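Local coordinates for HD domain protein (Enterococcus faecalis, PDB 4LRL), which probably hydrolyses deoxyribonucleoside triphosphates as an allosterically regulated, metal-binding HD-domain triphosphohydrolase that binds dGTP and dTTP, at residues K71-S76 with H81-S86; L125-A130 with V197-S202; I156-I161 with V186-Y191; D210-D215 with Q265-P270. All coordinates share one frame; numbering follows the deposited sequence.

Interaction 1: K71-S76 with H81-S86; sequences KQLGTS and HGAEHS
Gln72 CB and CG lie obliquely against the CD2-NE2 part of the His85 ring, with Gln72 CB 3.7 Å from His85 CD2. The amide plane of Gln72 and the ring are 25° apart. Gln72 CG stands anti to the backbone N (chi1 169°), which lays CB and CG beside the ring. The backbones meet at a single bridge between Lys71 and Ser86. Gln72 N donates to His85 O at 3.0 Å in the carbonyl plane, with an almost straight N-H...O angle of 172°. Leu73 CD1 comes in at the edge of the His85 ring, 4.1 Å from His85 CE1, and also touches Ala83 CB. Leu73 belongs to a dATP site seen in this protein. Lys71 and Glu84 run side by side in the modelled conformer, but Lys71 NZ goes on to a salt bridge with Asp322. One water takes a bond from Leu73 N and donates to Ala83 O (2.7 Å) and His85 O. The loop before helix 87-108 is thus closed on itself by backbone and water. Gln72 reaches His90 of the metal site, and its side chain is about 5 Å from the nickel. His85 O takes Gln72 N and a water, and His85 NE2 bonds to Asp215, so both ends of this histidine are bonded.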
# COMPACT_ATOMS: atom_id res chain seq x y z
N LYS C 71 -10.63 -6.52 -23.14
CA LYS C 71 -10.58 -5.82 -21.85
C LYS C 71 -11.58 -6.41 -20.90
O LYS C 71 -12.69 -6.77 -21.30
CB LYS C 71 -10.86 -4.33 -22.01
CG LYS C 71 -9.66 -3.49 -22.48
CD LYS C 71 -10.00 -1.99 -22.48
CE LYS C 71 -10.96 -1.61 -23.63
NZ LYS C 71 -10.52 -2.03 -25.02
N GLN C 72 -11.19 -6.51 -19.63
CA GLN C 72 -12.05 -7.04 -18.59
C GLN C 72 -13.21 -6.09 -18.26
O GLN C 72 -14.33 -6.54 -18.03
CB GLN C 72 -11.22 -7.36 -17.33
CG GLN C 72 -12.03 -7.68 -16.07
CD GLN C 72 -12.58 -9.11 -16.06
OE1 GLN C 72 -12.17 -9.95 -16.85
NE2 GLN C 72 -13.51 -9.38 -15.15
N LEU C 73 -12.95 -4.79 -18.25
CA LEU C 73 -13.97 -3.86 -17.76
C LEU C 73 -14.65 -3.03 -18.84
O LEU C 73 -15.47 -2.13 -18.54
CB LEU C 73 -13.42 -2.99 -16.64
CG LEU C 73 -13.39 -3.62 -15.26
CD1 LEU C 73 -12.89 -2.58 -14.27
CD2 LEU C 73 -14.76 -4.17 -14.86
N GLY C 74 -14.34 -3.37 -20.08
CA GLY C 74 -14.97 -2.75 -21.24
C GLY C 74 -14.71 -1.27 -21.30
O GLY C 74 -13.61 -0.83 -21.65
N THR C 75 -15.72 -0.50 -20.91
CA THR C 75 -15.70 0.94 -21.06
C THR C 75 -15.18 1.64 -19.83
O THR C 75 -14.95 2.85 -19.86
CB THR C 75 -17.12 1.48 -21.35
OG1 THR C 75 -18.02 0.97 -20.36
CG2 THR C 75 -17.59 1.06 -22.75
N SER C 76 -14.97 0.90 -18.75
CA SER C 76 -14.46 1.48 -17.51
C SER C 76 -13.13 2.22 -17.66
O SER C 76 -12.88 3.17 -16.92
CB SER C 76 -14.33 0.42 -16.42
OG SER C 76 -15.55 0.34 -15.70
N HIS C 81 -8.49 5.18 -16.08
CA HIS C 81 -7.62 4.86 -17.20
C HIS C 81 -6.58 3.77 -16.91
O HIS C 81 -5.92 3.27 -17.81
CB HIS C 81 -6.99 6.12 -17.81
CG HIS C 81 -6.03 6.82 -16.92
ND1 HIS C 81 -6.36 7.97 -16.23
CD2 HIS C 81 -4.74 6.55 -16.60
CE1 HIS C 81 -5.31 8.37 -15.52
NE2 HIS C 81 -4.32 7.52 -15.73
N GLY C 82 -6.44 3.39 -15.65
CA GLY C 82 -5.63 2.22 -15.34
C GLY C 82 -6.31 0.90 -15.71
O GLY C 82 -5.64 -0.11 -15.83
N ALA C 83 -7.63 0.91 -15.90
CA ALA C 83 -8.40 -0.33 -16.08
C ALA C 83 -8.26 -0.99 -17.47
O ALA C 83 -9.28 -1.29 -18.12
CB ALA C 83 -9.88 -0.09 -15.75
N GLU C 84 -7.02 -1.24 -17.90
CA GLU C 84 -6.76 -1.77 -19.25
C GLU C 84 -6.42 -3.26 -19.23
O GLU C 84 -6.05 -3.84 -20.26
CB GLU C 84 -5.62 -1.00 -19.95
CG GLU C 84 -5.95 0.45 -20.33
CD GLU C 84 -6.78 0.58 -21.61
OE1 GLU C 84 -7.43 -0.40 -22.01
OE2 GLU C 84 -6.77 1.68 -22.22
N HIS C 85 -6.55 -3.88 -18.05
CA HIS C 85 -6.28 -5.31 -17.86
C HIS C 85 -7.23 -6.21 -18.65
O HIS C 85 -8.39 -5.86 -18.86
CB HIS C 85 -6.30 -5.69 -16.36
CG HIS C 85 -7.58 -5.35 -15.65
ND1 HIS C 85 -8.01 -4.05 -15.46
CD2 HIS C 85 -8.51 -6.14 -15.05
CE1 HIS C 85 -9.15 -4.06 -14.80
NE2 HIS C 85 -9.48 -5.31 -14.54
N SER C 86 -6.73 -7.36 -19.09
CA SER C 86 -7.49 -8.24 -19.96
C SER C 86 -8.27 -9.31 -19.19
O SER C 86 -8.04 -9.53 -17.99
CB SER C 86 -6.56 -8.95 -20.92
OG SER C 86 -5.76 -9.89 -20.21
O HOH W 1 -10.22 -3.77 -18.55
O HOH W 2 -12.28 -0.87 -19.43

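Interaction 2: L125-A130 with V197-S202; sequences LITLCA and VQMISS
The helical core of the HD domain is packed here, where helix 124-133 meets Met199 and Ile200 of helix 194-200. The contact is small and apolar. Ile200 carries most of it. Its CD1 methyl fits between two residues one turn apart on the first helix. Ile200 CD1 lies 3.5 Å from Ala130 CB and 3.9 Å from Thr127 CG2. Ile200 CD1 is also 3.4 Å from Thr127 O. Ile200 CG1 stands anti to the carbonyl carbon (chi1 -71°), which carries CD1 over to the other helix. Met199 adds its sulfur: Met199 SD sits 4.0 Å from Thr127 CG2, and the two side chains cross at about a right angle. Thr127 therefore offers its methyl group to both partners. Its hydroxyl turns back and bonds to Glu123 O, just before the helix, which satisfies this buried polar atom. The CA atoms of Ala130 and Ile200 are 7.4 Å apart. The Ile200 side chain lies about 4 Å from that of His134, a nickel ligand. Helix 87-108 touches both Thr127 and Met199 through Thr98, while Val186 of helix 179-187 touches both Ala130 and Ile200.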
# COMPACT_ATOMS: atom_id res chain seq x y z
N LEU C 125 -8.54 -31.21 -10.38
CA LEU C 125 -8.25 -30.91 -11.78
C LEU C 125 -9.44 -30.31 -12.53
O LEU C 125 -9.28 -29.32 -13.24
CB LEU C 125 -7.67 -32.12 -12.52
CG LEU C 125 -7.34 -31.90 -14.00
CD1 LEU C 125 -6.42 -30.67 -14.23
CD2 LEU C 125 -6.73 -33.16 -14.59
N ILE C 126 -10.61 -30.91 -12.37
CA ILE C 126 -11.84 -30.37 -12.97
C ILE C 126 -12.18 -28.98 -12.43
O ILE C 126 -12.70 -28.13 -13.16
CB ILE C 126 -13.05 -31.35 -12.80
CG1 ILE C 126 -14.27 -30.82 -13.57
CG2 ILE C 126 -13.39 -31.58 -11.33
CD1 ILE C 126 -15.53 -31.67 -13.44
N THR C 127 -11.89 -28.74 -11.15
CA THR C 127 -12.18 -27.46 -10.53
C THR C 127 -11.24 -26.38 -11.07
O THR C 127 -11.67 -25.24 -11.31
CB THR C 127 -12.11 -27.55 -8.99
OG1 THR C 127 -12.92 -28.64 -8.53
CG2 THR C 127 -12.63 -26.27 -8.35
N LEU C 128 -9.97 -26.74 -11.27
CA LEU C 128 -8.98 -25.81 -11.82
C LEU C 128 -9.30 -25.49 -13.27
O LEU C 128 -9.21 -24.34 -13.70
CB LEU C 128 -7.56 -26.37 -11.69
CG LEU C 128 -7.03 -26.53 -10.27
CD1 LEU C 128 -5.66 -27.21 -10.23
CD2 LEU C 128 -7.00 -25.18 -9.58
N CYS C 129 -9.72 -26.51 -14.02
CA CYS C 129 -10.11 -26.32 -15.41
C CYS C 129 -11.30 -25.37 -15.52
O CYS C 129 -11.24 -24.38 -16.25
CB CYS C 129 -10.39 -27.67 -16.08
SG CYS C 129 -8.88 -28.61 -16.37
N ALA C 130 -12.36 -25.66 -14.77
CA ALA C 130 -13.53 -24.76 -14.74
C ALA C 130 -13.19 -23.33 -14.32
O ALA C 130 -13.75 -22.39 -14.86
CB ALA C 130 -14.62 -25.32 -13.88
N VAL C 197 -18.80 -26.57 -7.55
CA VAL C 197 -19.63 -25.53 -8.17
C VAL C 197 -19.51 -24.20 -7.43
O VAL C 197 -19.30 -23.15 -8.07
CB VAL C 197 -21.13 -25.95 -8.24
CG1 VAL C 197 -22.00 -24.79 -8.69
CG2 VAL C 197 -21.31 -27.15 -9.17
N GLN C 198 -19.64 -24.24 -6.10
CA GLN C 198 -19.63 -23.02 -5.28
C GLN C 198 -18.29 -22.29 -5.25
O GLN C 198 -18.24 -21.09 -5.00
CB GLN C 198 -20.14 -23.28 -3.86
CG GLN C 198 -21.67 -23.38 -3.75
CD GLN C 198 -22.15 -23.67 -2.33
OE1 GLN C 198 -21.59 -23.18 -1.34
NE2 GLN C 198 -23.20 -24.46 -2.23
N MET C 199 -17.20 -23.02 -5.52
CA MET C 199 -15.87 -22.41 -5.52
C MET C 199 -15.74 -21.45 -6.69
O MET C 199 -15.01 -20.45 -6.63
CB MET C 199 -14.77 -23.48 -5.59
CG MET C 199 -13.43 -23.01 -5.01
SD MET C 199 -12.13 -24.26 -4.97
CE MET C 199 -12.86 -25.56 -3.96
N ILE C 200 -16.48 -21.75 -7.74
CA ILE C 200 -16.39 -21.02 -8.99
C ILE C 200 -17.56 -20.05 -9.15
O ILE C 200 -17.41 -18.97 -9.73
CB ILE C 200 -16.27 -22.01 -10.15
CG1 ILE C 200 -14.88 -22.64 -10.08
CG2 ILE C 200 -16.51 -21.31 -11.51
CD1 ILE C 200 -14.80 -24.04 -10.62
N SER C 201 -18.71 -20.43 -8.62
CA SER C 201 -19.87 -19.56 -8.70
C SER C 201 -20.73 -19.67 -7.45
O SER C 201 -21.24 -20.74 -7.13
CB SER C 201 -20.70 -19.88 -9.95
OG SER C 201 -21.86 -19.08 -9.97
N SER C 202 -20.84 -18.55 -6.75
CA SER C 202 -21.64 -18.45 -5.54
C SER C 202 -21.80 -16.96 -5.25
O SER C 202 -21.67 -16.14 -6.16
CB SER C 202 -20.98 -19.19 -4.37
OG SER C 202 -19.76 -18.57 -3.98

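Interaction 3: I156-I161 with V186-Y191; sequences ITVQII and VITKQY
Ile187 and Ile161 both hold CG1 anti to the carbonyl carbon (chi1 -75° and -71°), and this sends their CD1 methyls toward each other. Ile161 CD1 and Ile187 CD1 meet tip to tip, 3.6 Å apart. Ile187 CD1 also touches Thr157 CG2 at 4.1 Å, with the two side chains about perpendicular. Thr157 and Ile161 are one turn apart, so the isoleucine end bears on both. A second methyl pair lies beside the first: Val158 CG2 and Thr188 CG2 are 3.5 Å apart, again crossing near a right angle. The contact across the segments is thus made by methyl groups. The threonine hydroxyls look to other partners. Thr157 OG1 bonds to His153 O, and Thr188 OG1 donates to Gln190 OE1 at 2.8 Å, on a lone pair in the carbonyl plane. Helix 179-187 ends here in a Schellman motif, with Lys189 at positive phi as its C-prime residue. This turn places Gln190 within range of Thr188. This packing belongs to the HD-domain helices; the Thr157 side chain is about 10 Å from the bound nickel. Ile161 and Val158 also touch Ala184 of helix 179-187. Helix 314-318 packs on Ile156 and Ile160, and helix 194-200 touches Val186, Lys189 and Tyr191.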
# COMPACT_ATOMS: atom_id res chain seq x y z
N ILE C 156 -21.72 -19.85 -25.09
CA ILE C 156 -20.51 -19.93 -25.91
C ILE C 156 -19.35 -20.60 -25.18
O ILE C 156 -18.61 -21.38 -25.78
CB ILE C 156 -20.12 -18.55 -26.46
CG1 ILE C 156 -21.17 -18.11 -27.49
CG2 ILE C 156 -18.74 -18.59 -27.10
CD1 ILE C 156 -21.33 -16.61 -27.61
N THR C 157 -19.20 -20.29 -23.90
CA THR C 157 -18.23 -20.98 -23.05
C THR C 157 -18.42 -22.49 -23.13
O THR C 157 -17.46 -23.22 -23.37
CB THR C 157 -18.33 -20.51 -21.58
OG1 THR C 157 -18.00 -19.13 -21.50
CG2 THR C 157 -17.37 -21.29 -20.69
N VAL C 158 -19.66 -22.94 -22.93
CA VAL C 158 -19.99 -24.36 -22.97
C VAL C 158 -19.67 -24.93 -24.35
O VAL C 158 -19.11 -26.02 -24.47
CB VAL C 158 -21.48 -24.62 -22.59
CG1 VAL C 158 -21.89 -26.08 -22.89
CG2 VAL C 158 -21.71 -24.27 -21.13
N GLN C 159 -20.02 -24.17 -25.39
CA GLN C 159 -19.68 -24.52 -26.77
C GLN C 159 -18.18 -24.75 -26.95
O GLN C 159 -17.77 -25.75 -27.54
CB GLN C 159 -20.13 -23.43 -27.74
CG GLN C 159 -21.59 -23.47 -28.14
CD GLN C 159 -21.92 -22.41 -29.18
OE1 GLN C 159 -21.14 -22.17 -30.11
NE2 GLN C 159 -23.08 -21.79 -29.04
N ILE C 160 -17.36 -23.82 -26.45
CA ILE C 160 -15.91 -23.89 -26.62
C ILE C 160 -15.34 -25.12 -25.93
O ILE C 160 -14.39 -25.76 -26.40
CB ILE C 160 -15.23 -22.61 -26.09
CG1 ILE C 160 -15.61 -21.41 -26.97
CG2 ILE C 160 -13.70 -22.78 -26.01
CD1 ILE C 160 -15.45 -20.08 -26.28
N ILE C 161 -15.94 -25.46 -24.80
CA ILE C 161 -15.51 -26.59 -24.01
C ILE C 161 -15.93 -27.90 -24.67
O ILE C 161 -15.17 -28.86 -24.67
CB ILE C 161 -16.07 -26.51 -22.57
CG1 ILE C 161 -15.37 -25.38 -21.81
CG2 ILE C 161 -15.91 -27.85 -21.85
CD1 ILE C 161 -16.05 -25.00 -20.51
N VAL C 186 -19.80 -27.78 -14.58
CA VAL C 186 -19.41 -26.98 -13.41
C VAL C 186 -19.84 -25.55 -13.65
O VAL C 186 -20.37 -24.90 -12.75
CB VAL C 186 -17.88 -27.03 -13.13
CG1 VAL C 186 -17.53 -26.12 -11.94
CG2 VAL C 186 -17.43 -28.44 -12.84
N ILE C 187 -19.61 -25.07 -14.87
CA ILE C 187 -19.94 -23.71 -15.26
C ILE C 187 -21.45 -23.50 -15.33
O ILE C 187 -21.95 -22.45 -14.93
CB ILE C 187 -19.21 -23.33 -16.58
CG1 ILE C 187 -17.73 -23.08 -16.28
CG2 ILE C 187 -19.81 -22.08 -17.21
CD1 ILE C 187 -16.80 -23.56 -17.34
N THR C 188 -22.18 -24.50 -15.83
CA THR C 188 -23.63 -24.41 -15.89
C THR C 188 -24.25 -24.73 -14.53
O THR C 188 -25.47 -24.63 -14.35
CB THR C 188 -24.23 -25.35 -16.96
OG1 THR C 188 -24.05 -26.71 -16.57
CG2 THR C 188 -23.58 -25.11 -18.32
N LYS C 189 -23.39 -25.12 -13.58
CA LYS C 189 -23.78 -25.34 -12.18
C LYS C 189 -24.62 -26.61 -12.02
O LYS C 189 -25.41 -26.73 -11.08
CB LYS C 189 -24.50 -24.12 -11.59
CG LYS C 189 -23.75 -22.79 -11.78
CD LYS C 189 -24.58 -21.60 -11.29
CE LYS C 189 -24.40 -21.39 -9.79
NZ LYS C 189 -25.58 -20.74 -9.14
N GLN C 190 -24.44 -27.55 -12.94
CA GLN C 190 -25.21 -28.78 -12.91
C GLN C 190 -24.40 -29.95 -12.34
O GLN C 190 -24.96 -30.98 -11.97
CB GLN C 190 -25.76 -29.10 -14.30
CG GLN C 190 -26.89 -28.16 -14.73
CD GLN C 190 -27.28 -28.32 -16.19
OE1 GLN C 190 -26.50 -27.97 -17.09
NE2 GLN C 190 -28.48 -28.82 -16.44
N TYR C 191 -23.09 -29.76 -12.26
CA TYR C 191 -22.17 -30.75 -11.66
C TYR C 191 -22.59 -31.13 -10.22
O TYR C 191 -22.94 -30.25 -9.44
CB TYR C 191 -20.74 -30.21 -11.69
CG TYR C 191 -19.67 -31.24 -11.42
CD1 TYR C 191 -19.41 -32.26 -12.34
CD2 TYR C 191 -18.92 -31.21 -10.24
CE1 TYR C 191 -18.43 -33.20 -12.10
CE2 TYR C 191 -17.94 -32.15 -10.00
CZ TYR C 191 -17.70 -33.14 -10.93
OH TYR C 191 -16.74 -34.09 -10.69

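Interaction 4: D210-D215 with Q265-P270; sequences DYLLRD and QVYFHP. With TTP (thymidine-5'-triphosphate), chain S.
Gln265 and Tyr267, near the end of helix 249-267, face different ways: the first to the bound thymidine triphosphate, the second to helix 206-219, where Tyr267 touches Asp215. This is a helix-to-helix contact joining the HD domain to the region associated with it. Gln265 sets CG 3.1 Å from O4 of the thymine, while its NE2 bonds to Asp254 of the third subunit. The helix has a wider pi-type turn here. Tyr267 then crosses to the other segment. Its CG is anti to the carbonyl carbon (chi1 -53°), and the hydroxyl arrives among Tyr211, Leu212 and Asp215. Tyr267 OH donates to Asp215 OD2 at 2.6 Å, on the anti lone pair. The carboxylate and the ring are almost perpendicular, 87° apart. Tyr211 CD1 lies 3.3 Å from Tyr267 OH. Leu212 CD2 comes in at the ring edge, 4.2 Å from Tyr267 CE1. Tyr396 stacks on the Tyr267 ring. Within the first segment, Arg214 grips Asp210 side-on with NE and NH1. After Phe268 leaves helical geometry, His269 stands at the N-cap of the next helix, its side chain capping a backbone N there. The triphosphate also bonds to Thr79 O and to arginines of two other subunits, so this site is shared across the assembly. At the edge of the His269 ring, in its plane, His269 NE2 donates to O2A of the thymidine triphosphate at 2.8 Å, with an N-H...O angle of 143°.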
# COMPACT_ATOMS: atom_id res chain seq x y z
N ASP C 210 -11.39 -12.52 -7.34
CA ASP C 210 -10.36 -12.01 -8.22
C ASP C 210 -10.74 -10.68 -8.86
O ASP C 210 -9.95 -9.75 -8.82
CB ASP C 210 -9.96 -13.02 -9.29
CG ASP C 210 -8.75 -12.53 -10.09
OD1 ASP C 210 -8.96 -12.02 -11.20
OD2 ASP C 210 -7.61 -12.64 -9.58
N TYR C 211 -11.93 -10.57 -9.46
CA TYR C 211 -12.22 -9.31 -10.15
C TYR C 211 -12.35 -8.13 -9.21
O TYR C 211 -11.92 -7.03 -9.54
CB TYR C 211 -13.35 -9.40 -11.21
CG TYR C 211 -14.77 -9.59 -10.74
CD1 TYR C 211 -15.43 -8.61 -10.00
CD2 TYR C 211 -15.48 -10.73 -11.11
CE1 TYR C 211 -16.76 -8.79 -9.60
CE2 TYR C 211 -16.80 -10.92 -10.71
CZ TYR C 211 -17.44 -9.95 -9.96
OH TYR C 211 -18.76 -10.16 -9.59
N LEU C 212 -12.89 -8.36 -8.02
CA LEU C 212 -12.96 -7.26 -7.04
C LEU C 212 -11.57 -6.73 -6.71
O LEU C 212 -11.34 -5.52 -6.75
CB LEU C 212 -13.74 -7.65 -5.79
CG LEU C 212 -15.25 -7.88 -6.03
CD1 LEU C 212 -15.91 -8.54 -4.81
CD2 LEU C 212 -16.02 -6.60 -6.45
N LEU C 213 -10.63 -7.64 -6.43
CA LEU C 213 -9.28 -7.25 -6.10
C LEU C 213 -8.55 -6.67 -7.30
O LEU C 213 -7.87 -5.64 -7.18
CB LEU C 213 -8.51 -8.44 -5.55
CG LEU C 213 -8.89 -8.96 -4.16
CD1 LEU C 213 -8.27 -10.35 -3.92
CD2 LEU C 213 -8.45 -7.95 -3.07
N ARG C 214 -8.67 -7.34 -8.45
CA ARG C 214 -7.97 -6.97 -9.67
C ARG C 214 -8.53 -5.66 -10.26
O ARG C 214 -7.77 -4.78 -10.68
CB ARG C 214 -8.05 -8.10 -10.71
CG ARG C 214 -7.26 -7.83 -12.02
CD ARG C 214 -7.18 -9.11 -12.91
NE ARG C 214 -6.82 -10.29 -12.12
CZ ARG C 214 -5.57 -10.66 -11.87
NH1 ARG C 214 -5.35 -11.73 -11.13
NH2 ARG C 214 -4.54 -9.98 -12.37
N ASP C 215 -9.85 -5.55 -10.29
CA ASP C 215 -10.47 -4.31 -10.75
C ASP C 215 -10.07 -3.13 -9.85
O ASP C 215 -9.80 -2.04 -10.35
CB ASP C 215 -11.98 -4.46 -10.85
CG ASP C 215 -12.39 -5.47 -11.90
OD1 ASP C 215 -11.54 -5.90 -12.72
OD2 ASP C 215 -13.58 -5.85 -11.91
N GLN C 265 -18.90 2.84 -6.98
CA GLN C 265 -17.83 3.77 -7.35
C GLN C 265 -17.28 3.50 -8.73
O GLN C 265 -16.85 4.43 -9.42
CB GLN C 265 -16.69 3.72 -6.33
CG GLN C 265 -17.02 4.43 -5.03
CD GLN C 265 -16.16 3.96 -3.85
OE1 GLN C 265 -15.06 3.44 -4.02
NE2 GLN C 265 -16.68 4.15 -2.63
N VAL C 266 -17.28 2.23 -9.14
CA VAL C 266 -16.65 1.86 -10.40
C VAL C 266 -17.64 1.34 -11.44
O VAL C 266 -17.91 2.02 -12.43
CB VAL C 266 -15.48 0.86 -10.18
CG1 VAL C 266 -14.88 0.38 -11.52
CG2 VAL C 266 -14.42 1.50 -9.30
N TYR C 267 -18.21 0.16 -11.20
CA TYR C 267 -19.04 -0.51 -12.20
C TYR C 267 -20.25 0.33 -12.63
O TYR C 267 -20.64 0.27 -13.79
CB TYR C 267 -19.48 -1.92 -11.74
CG TYR C 267 -18.34 -2.83 -11.29
CD1 TYR C 267 -18.50 -3.71 -10.22
CD2 TYR C 267 -17.09 -2.80 -11.92
CE1 TYR C 267 -17.46 -4.54 -9.80
CE2 TYR C 267 -16.05 -3.62 -11.50
CZ TYR C 267 -16.25 -4.48 -10.44
OH TYR C 267 -15.22 -5.30 -10.01
N PHE C 268 -20.81 1.10 -11.71
CA PHE C 268 -22.03 1.87 -11.99
C PHE C 268 -21.74 3.30 -12.44
O PHE C 268 -22.67 4.09 -12.60
CB PHE C 268 -22.96 1.91 -10.78
CG PHE C 268 -23.52 0.56 -10.37
CD1 PHE C 268 -23.36 -0.57 -11.17
CD2 PHE C 268 -24.24 0.43 -9.17
CE1 PHE C 268 -23.89 -1.80 -10.79
CE2 PHE C 268 -24.78 -0.79 -8.79
CZ PHE C 268 -24.60 -1.91 -9.60
N HIS C 269 -20.46 3.63 -12.65
CA HIS C 269 -20.07 5.01 -12.97
C HIS C 269 -20.77 5.54 -14.22
O HIS C 269 -20.71 4.91 -15.28
CB HIS C 269 -18.56 5.16 -13.12
CG HIS C 269 -18.09 6.57 -12.93
ND1 HIS C 269 -18.30 7.56 -13.87
CD2 HIS C 269 -17.47 7.17 -11.88
CE1 HIS C 269 -17.81 8.71 -13.41
NE2 HIS C 269 -17.30 8.49 -12.21
N PRO C 270 -21.42 6.71 -14.10
CA PRO C 270 -22.18 7.32 -15.21
C PRO C 270 -21.36 7.61 -16.47
O PRO C 270 -21.86 7.45 -17.57
CB PRO C 270 -22.71 8.63 -14.61
CG PRO C 270 -22.69 8.40 -13.11
CD PRO C 270 -21.56 7.46 -12.83
PA TTP S . -15.36 12.09 -11.27
O1A TTP S . -15.01 13.08 -12.35
O2A TTP S . -16.44 11.07 -11.53
O3A TTP S . -15.73 12.84 -9.88
PB TTP S . -14.99 14.12 -9.20
O1B TTP S . -13.49 13.89 -9.20
O2B TTP S . -15.62 14.32 -7.83
O3B TTP S . -15.30 15.42 -10.14
PG TTP S . -16.50 15.64 -11.22
O1G TTP S . -16.65 17.15 -11.26
O2G TTP S . -17.71 14.91 -10.66
O3G TTP S . -16.01 15.09 -12.54
O5' TTP S . -14.02 11.28 -10.91
C5' TTP S . -12.74 11.63 -11.42
C4' TTP S . -11.77 10.48 -11.19
O4' TTP S . -11.94 9.99 -9.86
C3' TTP S . -12.05 9.32 -12.14
O3' TTP S . -10.85 8.81 -12.71
C2' TTP S . -12.64 8.23 -11.28
C1' TTP S . -12.20 8.58 -9.87
N1 TTP S . -13.24 8.21 -8.91
C2 TTP S . -12.93 7.38 -7.78
O2 TTP S . -11.76 6.97 -7.58
N3 TTP S . -13.91 7.04 -6.92
C4 TTP S . -15.18 7.47 -7.11
O4 TTP S . -16.06 7.13 -6.29
C5 TTP S . -15.50 8.28 -8.22
C5M TTP S . -16.91 8.78 -8.46
C6 TTP S . -14.50 8.64 -9.12

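In the fold
From the N terminus, interaction 1 comes first and closes a short loop of four residues before helix 87-108. Interaction 2 then opens on helix 124-133 and closes on helix 194-200. Interaction 3 is nested inside that loop, tying helix 153-162 to helix 179-187. The two touch, with Ala130 against Val186 and Ile126 against Tyr191, and form one packed part of the HD domain. Interaction 4 follows in series and bridges helix 206-219 to helix 249-267. It touches interaction 1, where Leu73 packs on Tyr267 and His85 CD2 on Arg214 CG. The centres of interactions 1 and 2 are about 25 Å apart, and these two do not touch.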